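PDB 5MDN: DNA polymerase from Pyrobaculum calidifontis, which probably catalyses template-directed DNA synthesis, adding deoxyribonucleotides from their triphosphates to a growing strand and releasing diphosphate. Local coordinates for residues N233-D236 / W237-S241; N174-G177 / S178-L182. All coordinates share one frame; numbering follows the deposited sequence.

Contact 1 (N233-D236 / W237-S241); sequences NGFD and WPYLS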
# COMPACT_ATOMS: atom_id res chain seq x y z
N ASN A 233 -0.79 12.05 1.33
CA ASN A 233 -1.22 11.79 2.70
C ASN A 233 -0.08 11.97 3.69
O ASN A 233 -0.31 12.37 4.83
CB ASN A 233 -1.82 10.39 2.82
CG ASN A 233 -3.16 10.25 2.11
OD1 ASN A 233 -3.87 11.23 1.91
ND2 ASN A 233 -3.51 9.02 1.75
N GLY A 234 1.15 11.68 3.27
CA GLY A 234 2.28 11.75 4.18
C GLY A 234 2.73 13.17 4.49
O GLY A 234 2.99 13.50 5.65
N PHE A 235 2.85 14.01 3.46
CA PHE A 235 3.37 15.36 3.63
C PHE A 235 2.39 16.43 3.16
O PHE A 235 2.04 17.32 3.95
CB PHE A 235 4.71 15.51 2.90
CG PHE A 235 5.40 16.82 3.17
CD1 PHE A 235 5.15 17.92 2.37
CD2 PHE A 235 6.31 16.94 4.21
CE1 PHE A 235 5.79 19.13 2.61
CE2 PHE A 235 6.95 18.14 4.46
CZ PHE A 235 6.69 19.24 3.65
N ASP A 236 1.97 16.39 1.90
CA ASP A 236 1.29 17.52 1.28
C ASP A 236 0.05 17.94 2.06
O ASP A 236 -0.07 19.09 2.50
CB ASP A 236 0.93 17.19 -0.17
CG ASP A 236 2.16 17.03 -1.05
OD1 ASP A 236 3.29 17.09 -0.52
OD2 ASP A 236 1.99 16.85 -2.28
N TRP A 237 -0.91 17.02 2.22
CA TRP A 237 -2.14 17.38 2.93
C TRP A 237 -1.89 17.81 4.37
O TRP A 237 -2.44 18.84 4.78
CB TRP A 237 -3.14 16.22 2.86
CG TRP A 237 -3.83 16.09 1.53
CD1 TRP A 237 -3.89 14.97 0.75
CD2 TRP A 237 -4.54 17.11 0.82
NE1 TRP A 237 -4.60 15.23 -0.40
CE2 TRP A 237 -5.01 16.54 -0.38
CE3 TRP A 237 -4.83 18.45 1.08
CZ2 TRP A 237 -5.75 17.26 -1.31
CZ3 TRP A 237 -5.57 19.17 0.16
CH2 TRP A 237 -6.02 18.57 -1.03
N PRO A 238 -1.11 17.09 5.19
CA PRO A 238 -0.83 17.60 6.54
C PRO A 238 -0.20 18.98 6.55
O PRO A 238 -0.47 19.78 7.46
CB PRO A 238 0.11 16.55 7.14
CG PRO A 238 -0.17 15.31 6.38
CD PRO A 238 -0.56 15.73 5.00
N TYR A 239 0.64 19.30 5.56
CA TYR A 239 1.28 20.61 5.54
C TYR A 239 0.28 21.70 5.13
O TYR A 239 0.16 22.72 5.81
CB TYR A 239 2.48 20.60 4.59
CG TYR A 239 3.45 21.72 4.88
CD1 TYR A 239 3.31 22.96 4.29
CD2 TYR A 239 4.50 21.53 5.77
CE1 TYR A 239 4.19 23.99 4.56
CE2 TYR A 239 5.39 22.55 6.05
CZ TYR A 239 5.23 23.78 5.45
OH TYR A 239 6.12 24.79 5.72
N LEU A 240 -0.42 21.49 4.02
CA LEU A 240 -1.40 22.49 3.56
C LEU A 240 -2.50 22.70 4.60
O LEU A 240 -2.98 23.82 4.78
CB LEU A 240 -2.00 22.07 2.22
CG LEU A 240 -1.06 22.16 1.01
CD1 LEU A 240 -1.57 21.28 -0.12
CD2 LEU A 240 -0.91 23.60 0.56
N SER A 241 -2.91 21.63 5.28
CA SER A 241 -3.92 21.76 6.33
C SER A 241 -3.45 22.71 7.43
O SER A 241 -4.17 23.64 7.81
CB SER A 241 -4.25 20.39 6.91
OG SER A 241 -5.07 20.50 8.06
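Backbone hydrogen bonds tie Phe235 to Tyr239 and Asp236 to Leu240, one helical turn apart in helix 232-247. Tyr239 N donates a hydrogen bond to Phe235 O at 2.9 Å, and the bond from Leu240 N to Asp236 O, also 2.9 Å, is practically straight (179°). Pro238 interrupts this ladder: its nitrogen has no hydrogen to give, and the helix kinks there after a wider turn at 233-236. The pyrrolidine ring instead lies against carbonyls of that turn, CG 3.3 Å from Asn233 O and CD 3.2 Å from Phe235 O. With an alanine here CG and CD would be gone, which would probably open a gap beside these two carbonyls and strip cover from Trp268.

The aromatic pair is Phe235 and Tyr239. Both point the same way because each holds CG anti to its backbone N (chi1 -173° in Phe235), and the rings run nearly parallel but slid apart, Phe235 CZ meeting Tyr239 CD2 at 3.8 Å. The tyrosine suits its place through its hydroxyl, which bonds Asp184 O.

Trp237 leaves the helix on another side, CD1 beside Asn233 OD1 and NE1 bonded to Asn275. Aromatic packing and two backbone bonds suggest a well-defined turn despite the bond missing at Pro238. Asp236 of the Exo II motif, near Asp169, binds magnesium in a structure of this protein, but that ion is not bound here.

Contact 2 (N174-G177 / S178-L182); sequences NERG and SPDPL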
# COMPACT_ATOMS: atom_id res chain seq x y z
N ASN A 174 11.69 25.32 3.25
CA ASN A 174 12.55 24.34 3.94
C ASN A 174 14.01 24.79 4.09
O ASN A 174 14.91 23.96 4.22
CB ASN A 174 12.45 22.96 3.27
CG ASN A 174 13.59 22.64 2.30
OD1 ASN A 174 14.27 21.62 2.44
ND2 ASN A 174 13.82 23.51 1.32
N GLU A 175 14.26 26.11 4.15
CA GLU A 175 15.64 26.59 4.33
C GLU A 175 16.30 25.92 5.53
O GLU A 175 17.48 25.53 5.46
CB GLU A 175 15.66 28.11 4.51
CG GLU A 175 17.06 28.69 4.66
CD GLU A 175 17.05 30.16 5.05
OE1 GLU A 175 16.06 30.86 4.73
OE2 GLU A 175 18.04 30.63 5.66
N ARG A 176 15.57 25.79 6.63
CA ARG A 176 16.00 24.99 7.77
C ARG A 176 15.40 23.59 7.66
O ARG A 176 14.21 23.39 7.92
CB ARG A 176 15.59 25.67 9.07
CG ARG A 176 14.17 26.24 9.05
CD ARG A 176 13.97 27.29 10.13
NE ARG A 176 12.66 27.17 10.76
CZ ARG A 176 11.57 27.81 10.35
NH1 ARG A 176 11.64 28.63 9.30
NH2 ARG A 176 10.42 27.63 10.98
N GLY A 177 16.23 22.62 7.27
CA GLY A 177 15.88 21.21 7.10
C GLY A 177 14.43 20.86 6.85
O GLY A 177 13.89 21.13 5.78
N SER A 178 13.79 20.25 7.85
CA SER A 178 12.38 19.89 7.74
C SER A 178 11.53 21.12 8.00
O SER A 178 11.66 21.74 9.07
CB SER A 178 12.03 18.78 8.72
OG SER A 178 12.87 17.65 8.53
N PRO A 179 10.65 21.51 7.08
CA PRO A 179 9.93 22.78 7.23
C PRO A 179 8.88 22.72 8.33
O PRO A 179 8.50 21.66 8.83
CB PRO A 179 9.28 22.98 5.86
CG PRO A 179 9.12 21.60 5.32
CD PRO A 179 10.27 20.79 5.85
N ASP A 180 8.42 23.92 8.71
CA ASP A 180 7.39 24.09 9.72
C ASP A 180 6.29 24.97 9.13
O ASP A 180 6.58 26.08 8.64
CB ASP A 180 7.97 24.72 10.99
CG ASP A 180 6.91 25.34 11.88
OD1 ASP A 180 5.97 24.62 12.29
OD2 ASP A 180 7.00 26.55 12.17
N PRO A 181 5.04 24.52 9.14
CA PRO A 181 3.97 25.29 8.48
C PRO A 181 3.66 26.63 9.14
O PRO A 181 2.95 27.44 8.53
CB PRO A 181 2.76 24.34 8.55
CG PRO A 181 3.04 23.48 9.74
CD PRO A 181 4.53 23.28 9.75
N LEU A 182 4.15 26.89 10.35
CA LEU A 182 3.81 28.14 11.02
C LEU A 182 4.45 29.36 10.34
O LEU A 182 3.86 30.45 10.38
CB LEU A 182 4.20 28.07 12.49
CG LEU A 182 3.40 27.03 13.28
CD1 LEU A 182 4.02 26.80 14.65
CD2 LEU A 182 1.95 27.47 13.40
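Arg176 extends past the following residues until its NH2 faces Asp180 OD2 across 3.8 Å, a long salt bridge. The guanidinium meets this oxygen at its edge, near its own plane, while the carboxylate is turned 65° away from that plane, so the groups cross rather than pair flat. Two torsions deliver the arginine head: CG sits between the backbone N and the carbonyl carbon (chi1 43°), and a bend at chi3 (-140°) brings the guanidinium to the aspartate. NH2 also forms a salt bridge with Asp184, so one long cationic side chain answers two acids, and its contact with Asp180 is probably more electrostatic than directional.

The aspartate uses its other oxygen differently. OD1 takes a weak hydrogen bond from Leu182 N at 3.5 Å, forming an Asx turn over Pro181, a role for which a short acidic side chain is well suited.

Asn174 and Pro179 make the apolar part. The asparagine presents its CB to the proline ring, 4.0 Å from CD, with CB and CG of the ring at similar range; the side chain also touches Val316 and Tyr317 of helix 316-320. Between them the chain reverses at Gly177, whose positive phi and strongly negative psi are readily adopted only without a side chain. Ser178 points away from residues 174-177, and its OG bonds Thr713 N.

The whole is an irregular connection between strands 165-172 and 186-193, antiparallel neighbours in the central sheet of the RNase H-like exonuclease domain of family B polymerases.

In the fold
Contacts 1 and 2, with centres about 13 Å apart, touch directly within the exonuclease domain. Pro179 of the loop rests on the aromatic pair of helix 232-247, its CG 3.8 Å from Phe235 CZ. Tyr239 OH also lies 3.2 Å from Asp180 O, a probable hydrogen bond that would have to share the single hydroxyl hydrogen with Asp184 O. Asp184, a partner of both contacts, is a second connection. The side chains of Asp236 and Asn174 lie about 4 Å and about 5 Å, respectively, from a bound magnesium ion, which is consistent with helix and loop meeting near the exonuclease metal site, although the ion assigned to Asp169 and Asp236 is not bound to this chain here.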